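Local structure of alpha-L-rhamnosidase (Klebsiella oxytoca, 4XHC) at residues F307-L312 with I383-R388; G373-C378 with Q402-A407; Q417-S422 with R426-A431. The protein hydrolyses alpha-L-rhamnosides as a member of family GH78, probably releasing terminal rhamnose, and binds rhamnose in a pocket of its catalytic domain. All blocks are in the same frame, centred on the assembly; numbering follows the deposited sequence.

Contact 1 (F307-L312 with I383-R388); sequences FFVDVL and IWLAER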
ATOM      1  N   PHE A 307      -5.131  23.474  33.179  1.00 46.13           N
ATOM      2  CA  PHE A 307      -4.182  22.463  33.627  1.00 46.40           C
ATOM      3  C   PHE A 307      -2.739  22.850  33.338  1.00 46.59           C
ATOM      4  O   PHE A 307      -1.828  22.305  33.956  1.00 47.29           O
ATOM      5  CB  PHE A 307      -4.472  21.083  33.016  1.00 46.65           C
ATOM      6  CG  PHE A 307      -5.715  20.407  33.550  1.00 45.99           C
ATOM      7  CD1 PHE A 307      -6.122  20.563  34.863  1.00 46.75           C
ATOM      8  CD2 PHE A 307      -6.449  19.564  32.729  1.00 46.79           C
ATOM      9  CE1 PHE A 307      -7.261  19.926  35.331  1.00 47.85           C
ATOM     10  CE2 PHE A 307      -7.582  18.914  33.194  1.00 46.48           C
ATOM     11  CZ  PHE A 307      -7.991  19.099  34.496  1.00 46.67           C
ATOM     12  N   PHE A 308      -2.528  23.793  32.429  1.00 46.20           N
ATOM     13  CA  PHE A 308      -1.197  24.353  32.248  1.00 49.33           C
ATOM     14  C   PHE A 308      -0.629  24.818  33.591  1.00 52.34           C
ATOM     15  O   PHE A 308       0.557  24.621  33.881  1.00 55.09           O
ATOM     16  CB  PHE A 308      -1.223  25.521  31.264  1.00 50.18           C
ATOM     17  CG  PHE A 308       0.142  26.014  30.877  1.00 51.45           C
ATOM     18  CD1 PHE A 308       0.818  25.448  29.805  1.00 51.77           C
ATOM     19  CD2 PHE A 308       0.760  27.033  31.592  1.00 52.27           C
ATOM     20  CE1 PHE A 308       2.081  25.896  29.450  1.00 53.03           C
ATOM     21  CE2 PHE A 308       2.021  27.482  31.243  1.00 53.20           C
ATOM     22  CZ  PHE A 308       2.681  26.916  30.170  1.00 53.51           C
ATOM     23  N   VAL A 309      -1.479  25.414  34.420  1.00 52.64           N
ATOM     24  CA  VAL A 309      -1.044  25.900  35.720  1.00 55.56           C
ATOM     25  C   VAL A 309      -0.581  24.749  36.597  1.00 56.58           C
ATOM     26  O   VAL A 309       0.479  24.845  37.232  1.00 58.01           O
ATOM     27  CB  VAL A 309      -2.161  26.652  36.468  1.00 56.10           C
ATOM     28  CG1 VAL A 309      -1.670  27.121  37.834  1.00 57.02           C
ATOM     29  CG2 VAL A 309      -2.659  27.829  35.644  1.00 57.42           C
ATOM     30  N   ASP A 310      -1.368  23.673  36.653  1.00 54.45           N
ATOM     31  CA  ASP A 310      -1.036  22.574  37.561  1.00 55.92           C
ATOM     32  C   ASP A 310       0.206  21.815  37.076  1.00 57.19           C
ATOM     33  O   ASP A 310       1.026  21.386  37.894  1.00 59.47           O
ATOM     34  CB  ASP A 310      -2.226  21.630  37.787  1.00 54.43           C
ATOM     35  CG  ASP A 310      -2.014  20.670  38.982  1.00 55.29           C
ATOM     36  OD1 ASP A 310      -1.559  21.093  40.075  1.00 55.89           O
ATOM     37  OD2 ASP A 310      -2.305  19.472  38.820  1.00 52.54           O
ATOM     38  N   VAL A 311       0.369  21.678  35.762  1.00 55.38           N
ATOM     39  CA  VAL A 311       1.574  21.042  35.226  1.00 55.72           C
ATOM     40  C   VAL A 311       2.820  21.854  35.583  1.00 56.44           C
ATOM     41  O   VAL A 311       3.839  21.282  35.966  1.00 57.97           O
ATOM     42  CB  VAL A 311       1.515  20.838  33.695  1.00 54.68           C
ATOM     43  CG1 VAL A 311       2.822  20.238  33.193  1.00 55.50           C
ATOM     44  CG2 VAL A 311       0.349  19.932  33.324  1.00 53.04           C
ATOM     45  N   LEU A 312       2.738  23.177  35.442  1.00 55.55           N
ATOM     46  CA  LEU A 312       3.863  24.050  35.781  1.00 57.00           C
ATOM     47  C   LEU A 312       4.188  23.968  37.266  1.00 57.62           C
ATOM     48  O   LEU A 312       5.358  23.897  37.644  1.00 60.57           O
ATOM     49  CB  LEU A 312       3.572  25.498  35.389  1.00 57.13           C
ATOM     50  CG  LEU A 312       4.729  26.500  35.501  1.00 59.36           C
ATOM     51  CD1 LEU A 312       5.928  26.080  34.671  1.00 61.13           C
ATOM     52  CD2 LEU A 312       4.279  27.889  35.077  1.00 60.06           C
ATOM     53  N   ILE A 383      -2.169  30.541  42.968  1.00 58.03           N
ATOM     54  CA  ILE A 383      -1.814  31.306  44.159  1.00 61.23           C
ATOM     55  C   ILE A 383      -0.435  30.890  44.649  1.00 62.93           C
ATOM     56  O   ILE A 383       0.396  31.740  44.977  1.00 65.08           O
ATOM     57  CB  ILE A 383      -2.842  31.113  45.288  1.00 62.24           C
ATOM     58  CG1 ILE A 383      -4.156  31.784  44.908  1.00 63.06           C
ATOM     59  CG2 ILE A 383      -2.346  31.700  46.604  1.00 65.13           C
ATOM     60  CD1 ILE A 383      -5.335  31.311  45.733  1.00 63.50           C
ATOM     61  N   TRP A 384      -0.185  29.587  44.701  1.00 61.51           N
ATOM     62  CA  TRP A 384       1.099  29.108  45.187  1.00 62.79           C
ATOM     63  C   TRP A 384       2.240  29.600  44.287  1.00 64.50           C
ATOM     64  O   TRP A 384       3.318  29.977  44.783  1.00 65.66           O
ATOM     65  CB  TRP A 384       1.095  27.581  45.332  1.00 60.96           C
ATOM     66  CG  TRP A 384       0.204  27.091  46.454  1.00 59.90           C
ATOM     67  CD1 TRP A 384      -0.091  27.751  47.616  1.00 61.50           C
ATOM     68  CD2 TRP A 384      -0.472  25.830  46.530  1.00 57.87           C
ATOM     69  NE1 TRP A 384      -0.914  26.985  48.404  1.00 60.82           N
ATOM     70  CE2 TRP A 384      -1.165  25.800  47.762  1.00 59.12           C
ATOM     71  CE3 TRP A 384      -0.558  24.718  45.679  1.00 56.17           C
ATOM     72  CZ2 TRP A 384      -1.942  24.703  48.163  1.00 57.96           C
ATOM     73  CZ3 TRP A 384      -1.333  23.628  46.081  1.00 55.62           C
ATOM     74  CH2 TRP A 384      -2.012  23.631  47.314  1.00 55.93           C
ATOM     75  N   LEU A 385       1.988  29.627  42.980  1.00 63.30           N
ATOM     76  CA  LEU A 385       2.963  30.157  42.028  1.00 65.49           C
ATOM     77  C   LEU A 385       3.102  31.670  42.178  1.00 67.56           C
ATOM     78  O   LEU A 385       4.215  32.203  42.173  1.00 68.66           O
ATOM     79  CB  LEU A 385       2.568  29.811  40.590  1.00 64.22           C
ATOM     80  CG  LEU A 385       2.734  28.350  40.162  1.00 63.75           C
ATOM     81  CD1 LEU A 385       2.061  28.112  38.820  1.00 61.97           C
ATOM     82  CD2 LEU A 385       4.202  27.958  40.088  1.00 65.67           C
ATOM     83  N   ALA A 386       1.972  32.359  42.312  1.00 67.80           N
ATOM     84  CA  ALA A 386       1.977  33.814  42.480  1.00 70.29           C
ATOM     85  C   ALA A 386       2.780  34.254  43.700  1.00 72.65           C
ATOM     86  O   ALA A 386       3.494  35.242  43.631  1.00 72.80           O
ATOM     87  CB  ALA A 386       0.555  34.352  42.562  1.00 69.65           C
ATOM     88  N   GLU A 387       2.670  33.515  44.803  1.00 74.55           N
ATOM     89  CA  GLU A 387       3.435  33.815  46.018  1.00 78.16           C
ATOM     90  C   GLU A 387       4.941  33.970  45.723  1.00 79.71           C
ATOM     91  O   GLU A 387       5.598  34.810  46.328  1.00 83.57           O
ATOM     92  CB  GLU A 387       3.183  32.755  47.117  1.00 79.96           C
ATOM     93  CG  GLU A 387       2.098  33.131  48.145  1.00 83.15           C
ATOM     94  CD  GLU A 387       1.386  31.932  48.799  1.00 84.03           C
ATOM     95  OE1 GLU A 387       2.015  30.867  48.981  1.00 84.60           O
ATOM     96  OE2 GLU A 387       0.181  32.049  49.143  1.00 83.38           O
ATOM     97  N   ARG A 388       5.470  33.193  44.776  1.00 78.26           N
ATOM     98  CA  ARG A 388       6.888  33.275  44.384  1.00 78.91           C
ATOM     99  C   ARG A 388       7.196  34.345  43.339  1.00 78.26           C
ATOM    100  O   ARG A 388       8.187  35.044  43.459  1.00 81.31           O
ATOM    101  CB  ARG A 388       7.369  31.944  43.810  1.00 79.51           C
ATOM    102  CG  ARG A 388       7.222  30.753  44.732  1.00 80.49           C
ATOM    103  CD  ARG A 388       7.484  29.470  43.952  1.00 80.54           C
ATOM    104  NE  ARG A 388       7.508  28.294  44.817  1.00 81.13           N
ATOM    105  CZ  ARG A 388       8.500  27.983  45.649  1.00 83.62           C
ATOM    106  NH1 ARG A 388       9.581  28.761  45.751  1.00 85.64           N
ATOM    107  NH2 ARG A 388       8.407  26.886  46.391  1.00 83.61           N
TER
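Beside Val309, which meets Leu385 across this helix pair, Asp310 holds its OD2 in a salt bridge with Arg251 NH1 and in a weak hydrogen bond from Asn314 ND2. Arg251 also makes a cation-pi contact with Phe307. The two segments belong to helices 302-319 and 368-389 of the six-hairpin glycosidase domain, an (alpha/alpha)6 barrel in family GH78. The side-chain contacts across the pair are apolar and sparse. Leu385 carries them alone from its side. Its CG lies anti to the carbonyl carbon (chi1 -72°), and the extended second torsion (chi2 169°) sends CD1 out toward the other helix. Val309 answers with CG1, which stands anti to its own backbone N. The two side chains lie alongside, their ends pointing opposite ways, and Val309 CG1 lies 4.0 Å from Leu385 CD1. About one turn further on, the Leu312 side chain points toward the second helix. The CA atoms of Val309 and Leu385 stay 8.6 Å apart, so the backbones do not meet. Helix 322-340 adds Ala332 against Val309 and Trp329 against Leu385. The methyl Leu385 CD1 reaches both Val309 O, at 4.0 Å, and Leu312 CD2, at 4.4 Å.

Contact 2 (G373-C378 with Q402-A407); sequences GVLIYC and QQLKSA
An antiparallel helical hairpin of the (alpha/alpha)6 domain contains this contact: helices 368-389 and 391-412 follow each other directly in the chain. Their short segments run at 151° to one another, with axes 10.1 Å apart at closest approach. Ile376 and Leu404 are the central pair. They run side by side in opposing senses, and Ile376 CG1 rests 3.7 Å from Leu404 CB. Ile376 CD1 goes on to the backbone and lies 3.8 Å from Leu404 O. That carbonyl oxygen also accepts a hydrogen bond from Gln372 NE2, so a polar link flanks the apolar seam. Leu375 lies crosswise to Leu404, and Leu375 CD2 meets Leu404 CD1 at 3.8 Å. The other branch of Ile376, CG2, stands anti to the backbone N and faces the extended chain of Lys405. There Ile376 CG2 touches Lys405 CE at 3.8 Å. Lys405 thus uses its methylenes against Ile376, while NZ is hydrogen-bonded to Glu440 O. Within the second helix, Ser406 OG and Ser406 N both donate to Gln402 O, from opposite faces of the carbonyl plane. Around the pair, Ile376 also packs on Ala439 and Val441. On helix 368-389, Val374 meets Phe307 of helix 302-319 and Trp435 of helix 430-438.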
ATOM      1  N   GLY A 373     -15.166  23.135  39.832  1.00 46.45           N
ATOM      2  CA  GLY A 373     -14.150  22.498  40.656  1.00 46.30           C
ATOM      3  C   GLY A 373     -12.764  22.583  40.042  1.00 46.54           C
ATOM      4  O   GLY A 373     -11.774  22.767  40.742  1.00 46.85           O
ATOM      5  N   VAL A 374     -12.676  22.451  38.729  1.00 46.44           N
ATOM      6  CA  VAL A 374     -11.377  22.528  38.078  1.00 47.58           C
ATOM      7  C   VAL A 374     -10.815  23.942  38.209  1.00 49.19           C
ATOM      8  O   VAL A 374      -9.624  24.124  38.443  1.00 53.12           O
ATOM      9  CB  VAL A 374     -11.452  22.076  36.607  1.00 47.23           C
ATOM     10  CG1 VAL A 374     -10.168  22.418  35.861  1.00 46.95           C
ATOM     11  CG2 VAL A 374     -11.715  20.576  36.536  1.00 46.45           C
ATOM     12  N   LEU A 375     -11.678  24.935  38.077  1.00 48.76           N
ATOM     13  CA  LEU A 375     -11.266  26.320  38.214  1.00 49.77           C
ATOM     14  C   LEU A 375     -10.698  26.587  39.603  1.00 51.02           C
ATOM     15  O   LEU A 375      -9.631  27.179  39.744  1.00 51.83           O
ATOM     16  CB  LEU A 375     -12.456  27.251  37.942  1.00 50.37           C
ATOM     17  CG  LEU A 375     -12.193  28.747  38.104  1.00 50.86           C
ATOM     18  CD1 LEU A 375     -11.028  29.179  37.229  1.00 50.61           C
ATOM     19  CD2 LEU A 375     -13.449  29.528  37.765  1.00 51.77           C
ATOM     20  N   ILE A 376     -11.422  26.148  40.626  1.00 51.34           N
ATOM     21  CA  ILE A 376     -11.005  26.353  42.014  1.00 51.58           C
ATOM     22  C   ILE A 376      -9.715  25.589  42.325  1.00 51.45           C
ATOM     23  O   ILE A 376      -8.854  26.079  43.047  1.00 52.76           O
ATOM     24  CB  ILE A 376     -12.115  25.919  42.992  1.00 51.70           C
ATOM     25  CG1 ILE A 376     -13.320  26.852  42.858  1.00 51.91           C
ATOM     26  CG2 ILE A 376     -11.604  25.921  44.429  1.00 53.43           C
ATOM     27  CD1 ILE A 376     -14.571  26.341  43.536  1.00 52.11           C
ATOM     28  N   TYR A 377      -9.597  24.386  41.778  1.00 51.08           N
ATOM     29  CA  TYR A 377      -8.400  23.565  41.950  1.00 52.02           C
ATOM     30  C   TYR A 377      -7.167  24.256  41.372  1.00 53.26           C
ATOM     31  O   TYR A 377      -6.111  24.293  42.009  1.00 53.26           O
ATOM     32  CB  TYR A 377      -8.599  22.197  41.272  1.00 50.92           C
ATOM     33  CG  TYR A 377      -7.451  21.233  41.458  1.00 50.30           C
ATOM     34  CD1 TYR A 377      -6.402  21.200  40.556  1.00 50.47           C
ATOM     35  CD2 TYR A 377      -7.420  20.350  42.537  1.00 50.60           C
ATOM     36  CE1 TYR A 377      -5.345  20.325  40.726  1.00 52.05           C
ATOM     37  CE2 TYR A 377      -6.373  19.470  42.713  1.00 51.23           C
ATOM     38  CZ  TYR A 377      -5.338  19.464  41.804  1.00 52.70           C
ATOM     39  OH  TYR A 377      -4.283  18.602  41.955  1.00 54.52           O
ATOM     40  N   CYS A 378      -7.314  24.809  40.168  1.00 53.49           N
ATOM     41  CA  CYS A 378      -6.186  25.408  39.451  1.00 54.24           C
ATOM     42  C   CYS A 378      -5.875  26.837  39.924  1.00 53.73           C
ATOM     43  O   CYS A 378      -4.717  27.258  39.955  1.00 53.79           O
ATOM     44  CB  CYS A 378      -6.412  25.325  37.936  1.00 54.76           C
ATOM     45  SG  CYS A 378      -6.306  23.625  37.274  1.00 60.35           S
ATOM     46  N   GLN A 402     -12.120  32.384  47.532  1.00 68.84           N
ATOM     47  CA  GLN A 402     -13.178  32.342  48.522  1.00 71.25           C
ATOM     48  C   GLN A 402     -14.559  32.551  47.897  1.00 66.67           C
ATOM     49  O   GLN A 402     -15.511  31.859  48.260  1.00 63.53           O
ATOM     50  CB  GLN A 402     -12.940  33.389  49.629  1.00 79.86           C
ATOM     51  CG  GLN A 402     -13.606  33.037  50.950  1.00 84.35           C
ATOM     52  CD  GLN A 402     -13.589  31.531  51.221  1.00 88.30           C
ATOM     53  OE1 GLN A 402     -14.599  30.834  51.020  1.00 90.49           O
ATOM     54  NE2 GLN A 402     -12.433  31.010  51.626  1.00 89.83           N
ATOM     55  N   GLN A 403     -14.667  33.518  46.984  1.00 65.27           N
ATOM     56  CA  GLN A 403     -15.930  33.781  46.285  1.00 62.84           C
ATOM     57  C   GLN A 403     -16.400  32.551  45.550  1.00 58.31           C
ATOM     58  O   GLN A 403     -17.560  32.171  45.671  1.00 58.14           O
ATOM     59  CB  GLN A 403     -15.787  34.962  45.330  1.00 65.81           C
ATOM     60  CG  GLN A 403     -15.711  36.287  46.071  1.00 72.62           C
ATOM     61  CD  GLN A 403     -15.306  37.426  45.167  1.00 76.05           C
ATOM     62  OE1 GLN A 403     -15.602  37.406  43.966  1.00 79.67           O
ATOM     63  NE2 GLN A 403     -14.630  38.426  45.733  1.00 78.29           N
ATOM     64  N   LEU A 404     -15.489  31.907  44.823  1.00 56.41           N
ATOM     65  CA  LEU A 404     -15.831  30.737  44.010  1.00 53.02           C
ATOM     66  C   LEU A 404     -16.272  29.550  44.866  1.00 50.78           C
ATOM     67  O   LEU A 404     -17.259  28.890  44.545  1.00 48.06           O
ATOM     68  CB  LEU A 404     -14.653  30.320  43.126  1.00 52.65           C
ATOM     69  CG  LEU A 404     -14.154  31.315  42.080  1.00 54.74           C
ATOM     70  CD1 LEU A 404     -12.989  30.721  41.304  1.00 55.32           C
ATOM     71  CD2 LEU A 404     -15.267  31.726  41.127  1.00 54.81           C
ATOM     72  N   LYS A 405     -15.541  29.272  45.941  1.00 51.24           N
ATOM     73  CA  LYS A 405     -15.949  28.218  46.865  1.00 51.58           C
ATOM     74  C   LYS A 405     -17.331  28.488  47.475  1.00 53.25           C
ATOM     75  O   LYS A 405     -18.165  27.586  47.522  1.00 53.08           O
ATOM     76  CB  LYS A 405     -14.935  28.047  47.986  1.00 54.36           C
ATOM     77  CG  LYS A 405     -13.618  27.472  47.532  1.00 54.00           C
ATOM     78  CD  LYS A 405     -12.782  27.017  48.709  1.00 55.44           C
ATOM     79  CE  LYS A 405     -11.439  26.525  48.218  1.00 56.53           C
ATOM     80  NZ  LYS A 405     -10.645  25.871  49.282  1.00 59.41           N
ATOM     81  N   SER A 406     -17.566  29.715  47.950  1.00 55.65           N
ATOM     82  CA  SER A 406     -18.883  30.090  48.483  1.00 56.83           C
ATOM     83  C   SER A 406     -19.991  29.947  47.447  1.00 55.30           C
ATOM     84  O   SER A 406     -21.061  29.409  47.742  1.00 57.88           O
ATOM     85  CB  SER A 406     -18.887  31.525  48.998  1.00 58.92           C
ATOM     86  OG  SER A 406     -18.077  31.615  50.146  1.00 61.86           O
ATOM     87  N   ALA A 407     -19.738  30.434  46.241  1.00 52.64           N
ATOM     88  CA  ALA A 407     -20.714  30.352  45.176  1.00 51.27           C
ATOM     89  C   ALA A 407     -21.032  28.889  44.835  1.00 50.91           C
ATOM     90  O   ALA A 407     -22.179  28.551  44.528  1.00 51.79           O
ATOM     91  CB  ALA A 407     -20.214  31.097  43.956  1.00 50.80           C
TER

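Contact 3 (Q417-S422 with R426-A431); sequences QGFYVS and RQVSWA
Ser422 and Gln427 form the tight end of this contact through two backbone hydrogen bonds. Ser422 N donates to Gln427 O over 2.9 Å. Gln427 N returns a bond to Ser422 O over 3.0 Å. Gln427 O also receives a CA-H...O contact from Val421 CA, at 3.4 Å. The two polar side chains are held from outside: Ser422 OG by Asn366 OD1 and Ala369 N, Gln427 NE2 by Ser364 O. The two valines are packed closely as well. Val421 CB lies 3.8 Å from Arg426 CA. Val428 CG1 meets Phe419 CD2 at 3.8 Å, the valine set crosswise to the phenylalanine side chain. The Ser422-Gln427 pair is a single antiparallel hydrogen-bonded bridge that closes the loop between these two residues. In the neighbouring pairing of strands 413-414 and 419-420, Gly418, with its positive phi, and Phe419 both face Asp414 in a G1 beta bulge. Ser429 is the N-cap of helix 430-438. Toward solvent the contact rests on two exposed side chains, Arg426 and Gln417. A bend at chi3 (67°) folds the arginine back over Val421. Val421 CG2 lies over one face of the guanidinium, toward its rim, 3.8 Å from Arg426 CZ. Val428 CG2 touches the Gln417 amide, with Gln417 OE1 at 3.7 Å, while Gln417 NE2 bonds to Asp414 OD2.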
ATOM      1  N   GLN A 417     -29.907  15.516  48.998  1.00 59.68           N
ATOM      2  CA  GLN A 417     -29.252  14.427  48.257  1.00 58.10           C
ATOM      3  C   GLN A 417     -27.812  14.153  48.718  1.00 54.89           C
ATOM      4  O   GLN A 417     -27.291  13.065  48.486  1.00 53.54           O
ATOM      5  CB  GLN A 417     -29.246  14.735  46.762  1.00 57.18           C
ATOM      6  CG  GLN A 417     -30.615  14.650  46.101  1.00 58.69           C
ATOM      7  CD  GLN A 417     -30.527  14.727  44.597  1.00 58.48           C
ATOM      8  OE1 GLN A 417     -30.543  13.699  43.916  1.00 61.43           O
ATOM      9  NE2 GLN A 417     -30.362  15.937  44.071  1.00 56.52           N
ATOM     10  N   GLY A 418     -27.187  15.131  49.377  1.00 53.60           N
ATOM     11  CA  GLY A 418     -25.805  15.005  49.862  1.00 51.83           C
ATOM     12  C   GLY A 418     -24.783  15.015  48.745  1.00 49.06           C
ATOM     13  O   GLY A 418     -23.694  14.475  48.901  1.00 47.58           O
ATOM     14  N   PHE A 419     -25.151  15.645  47.630  1.00 47.68           N
ATOM     15  CA  PHE A 419     -24.313  15.737  46.438  1.00 45.44           C
ATOM     16  C   PHE A 419     -24.444  17.140  45.841  1.00 44.54           C
ATOM     17  O   PHE A 419     -25.398  17.862  46.123  1.00 45.51           O
ATOM     18  CB  PHE A 419     -24.759  14.735  45.357  1.00 44.42           C
ATOM     19  CG  PHE A 419     -24.412  13.293  45.642  1.00 44.40           C
ATOM     20  CD1 PHE A 419     -23.107  12.915  45.938  1.00 44.67           C
ATOM     21  CD2 PHE A 419     -25.383  12.299  45.564  1.00 44.60           C
ATOM     22  CE1 PHE A 419     -22.788  11.579  46.191  1.00 44.58           C
ATOM     23  CE2 PHE A 419     -25.065  10.962  45.812  1.00 45.07           C
ATOM     24  CZ  PHE A 419     -23.765  10.603  46.124  1.00 44.18           C
ATOM     25  N   TYR A 420     -23.482  17.515  45.012  1.00 43.23           N
ATOM     26  CA  TYR A 420     -23.592  18.724  44.215  1.00 43.56           C
ATOM     27  C   TYR A 420     -24.396  18.424  42.943  1.00 43.59           C
ATOM     28  O   TYR A 420     -24.245  17.360  42.345  1.00 42.68           O
ATOM     29  CB  TYR A 420     -22.202  19.264  43.847  1.00 44.01           C
ATOM     30  CG  TYR A 420     -21.360  19.729  45.024  1.00 44.55           C
ATOM     31  CD1 TYR A 420     -21.514  21.007  45.558  1.00 45.45           C
ATOM     32  CD2 TYR A 420     -20.399  18.894  45.591  1.00 44.30           C
ATOM     33  CE1 TYR A 420     -20.740  21.436  46.625  1.00 46.81           C
ATOM     34  CE2 TYR A 420     -19.624  19.310  46.661  1.00 44.98           C
ATOM     35  CZ  TYR A 420     -19.790  20.583  47.171  1.00 47.49           C
ATOM     36  OH  TYR A 420     -19.012  20.998  48.235  1.00 49.68           O
ATOM     37  N   VAL A 421     -25.238  19.371  42.537  1.00 43.40           N
ATOM     38  CA  VAL A 421     -25.952  19.287  41.271  1.00 43.76           C
ATOM     39  C   VAL A 421     -25.276  20.159  40.201  1.00 43.62           C
ATOM     40  O   VAL A 421     -24.501  21.058  40.512  1.00 42.52           O
ATOM     41  CB  VAL A 421     -27.436  19.680  41.422  1.00 46.21           C
ATOM     42  CG1 VAL A 421     -28.105  18.803  42.468  1.00 47.35           C
ATOM     43  CG2 VAL A 421     -27.599  21.152  41.779  1.00 47.32           C
ATOM     44  N   SER A 422     -25.579  19.885  38.937  1.00 45.05           N
ATOM     45  CA  SER A 422     -24.927  20.558  37.809  1.00 44.65           C
ATOM     46  C   SER A 422     -25.935  20.896  36.697  1.00 43.77           C
ATOM     47  O   SER A 422     -26.741  20.054  36.294  1.00 46.26           O
ATOM     48  CB  SER A 422     -23.804  19.664  37.270  1.00 43.75           C
ATOM     49  OG  SER A 422     -22.982  20.353  36.338  1.00 43.91           O
ATOM     50  N   ARG A 426     -30.240  20.214  37.099  1.00 51.19           N
ATOM     51  CA  ARG A 426     -29.782  19.733  38.414  1.00 51.60           C
ATOM     52  C   ARG A 426     -29.377  18.264  38.404  1.00 50.03           C
ATOM     53  O   ARG A 426     -29.807  17.469  39.248  1.00 49.48           O
ATOM     54  CB  ARG A 426     -30.841  20.002  39.501  1.00 53.12           C
ATOM     55  CG  ARG A 426     -31.141  21.480  39.733  1.00 52.50           C
ATOM     56  CD  ARG A 426     -32.288  21.684  40.711  1.00 55.00           C
ATOM     57  NE  ARG A 426     -31.924  21.234  42.055  1.00 55.52           N
ATOM     58  CZ  ARG A 426     -31.178  21.922  42.920  1.00 52.43           C
ATOM     59  NH1 ARG A 426     -30.700  23.125  42.605  1.00 50.35           N
ATOM     60  NH2 ARG A 426     -30.900  21.394  44.111  1.00 51.42           N
ATOM     61  N   GLN A 427     -28.527  17.933  37.444  1.00 49.85           N
ATOM     62  CA  GLN A 427     -28.013  16.572  37.268  1.00 50.11           C
ATOM     63  C   GLN A 427     -27.022  16.201  38.359  1.00 47.91           C
ATOM     64  O   GLN A 427     -26.227  17.034  38.769  1.00 46.11           O
ATOM     65  CB  GLN A 427     -27.306  16.458  35.915  1.00 49.19           C
ATOM     66  CG  GLN A 427     -26.967  15.038  35.496  1.00 49.30           C
ATOM     67  CD  GLN A 427     -25.973  14.980  34.352  1.00 48.97           C
ATOM     68  OE1 GLN A 427     -24.819  15.361  34.502  1.00 49.40           O
ATOM     69  NE2 GLN A 427     -26.415  14.499  33.208  1.00 49.66           N
ATOM     70  N   VAL A 428     -27.067  14.936  38.781  1.00 48.94           N
ATOM     71  CA  VAL A 428     -26.140  14.371  39.758  1.00 46.98           C
ATOM     72  C   VAL A 428     -25.189  13.372  39.081  1.00 46.33           C
ATOM     73  O   VAL A 428     -25.611  12.294  38.619  1.00 46.67           O
ATOM     74  CB  VAL A 428     -26.908  13.652  40.883  1.00 48.84           C
ATOM     75  CG1 VAL A 428     -25.949  13.139  41.948  1.00 49.50           C
ATOM     76  CG2 VAL A 428     -27.931  14.585  41.507  1.00 49.04           C
ATOM     77  N   SER A 429     -23.908  13.727  39.038  1.00 44.56           N
ATOM     78  CA  SER A 429     -22.888  12.902  38.384  1.00 45.82           C
ATOM     79  C   SER A 429     -21.773  12.544  39.353  1.00 45.13           C
ATOM     80  O   SER A 429     -21.655  13.149  40.417  1.00 45.61           O
ATOM     81  CB  SER A 429     -22.291  13.649  37.187  1.00 46.22           C
ATOM     82  OG  SER A 429     -21.566  14.815  37.581  1.00 43.45           O
ATOM     83  N   TRP A 430     -20.964  11.551  38.997  1.00 44.51           N
ATOM     84  CA  TRP A 430     -19.756  11.261  39.774  1.00 44.42           C
ATOM     85  C   TRP A 430     -18.744  12.391  39.618  1.00 44.64           C
ATOM     86  O   TRP A 430     -18.069  12.764  40.577  1.00 46.45           O
ATOM     87  CB  TRP A 430     -19.097   9.961  39.315  1.00 44.36           C
ATOM     88  CG  TRP A 430     -19.708   8.734  39.857  1.00 43.90           C
ATOM     89  CD1 TRP A 430     -20.895   8.185  39.491  1.00 44.50           C
ATOM     90  CD2 TRP A 430     -19.153   7.869  40.846  1.00 43.15           C
ATOM     91  NE1 TRP A 430     -21.122   7.037  40.197  1.00 44.63           N
ATOM     92  CE2 TRP A 430     -20.064   6.819  41.035  1.00 43.65           C
ATOM     93  CE3 TRP A 430     -17.978   7.882  41.596  1.00 43.90           C
ATOM     94  CZ2 TRP A 430     -19.840   5.790  41.935  1.00 44.51           C
ATOM     95  CZ3 TRP A 430     -17.753   6.850  42.494  1.00 45.54           C
ATOM     96  CH2 TRP A 430     -18.684   5.815  42.652  1.00 45.56           C
ATOM     97  N   ALA A 431     -18.632  12.920  38.405  1.00 44.31           N
ATOM     98  CA  ALA A 431     -17.611  13.906  38.106  1.00 45.76           C
ATOM     99  C   ALA A 431     -17.737  15.166  38.982  1.00 44.53           C
ATOM    100  O   ALA A 431     -16.754  15.649  39.542  1.00 45.51           O
ATOM    101  CB  ALA A 431     -17.665  14.268  36.632  1.00 47.24           C
TER

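Contacts 1 and 2 are buried and share helix 368-389. Contact 1 sets it against helix 302-319, and contact 2 sets it against helix 391-412. Their centres lie 15 Å apart, and they touch directly where Val309 CG1 meets Cys378 O. Both join helices through apolar side chains, but contact 2 is the larger, with 206 Å² buried against 121 Å². Contact 3 is different in kind: a partly buried loop closed by one bridge, which follows helix 391-412 and leads into helix 430-438. It is local in sequence, adds two backbone hydrogen bonds to apolar packing, and buries the most, 394 Å². Its nearest atoms are about 7 Å from contact 2 and about 11 Å from contact 1.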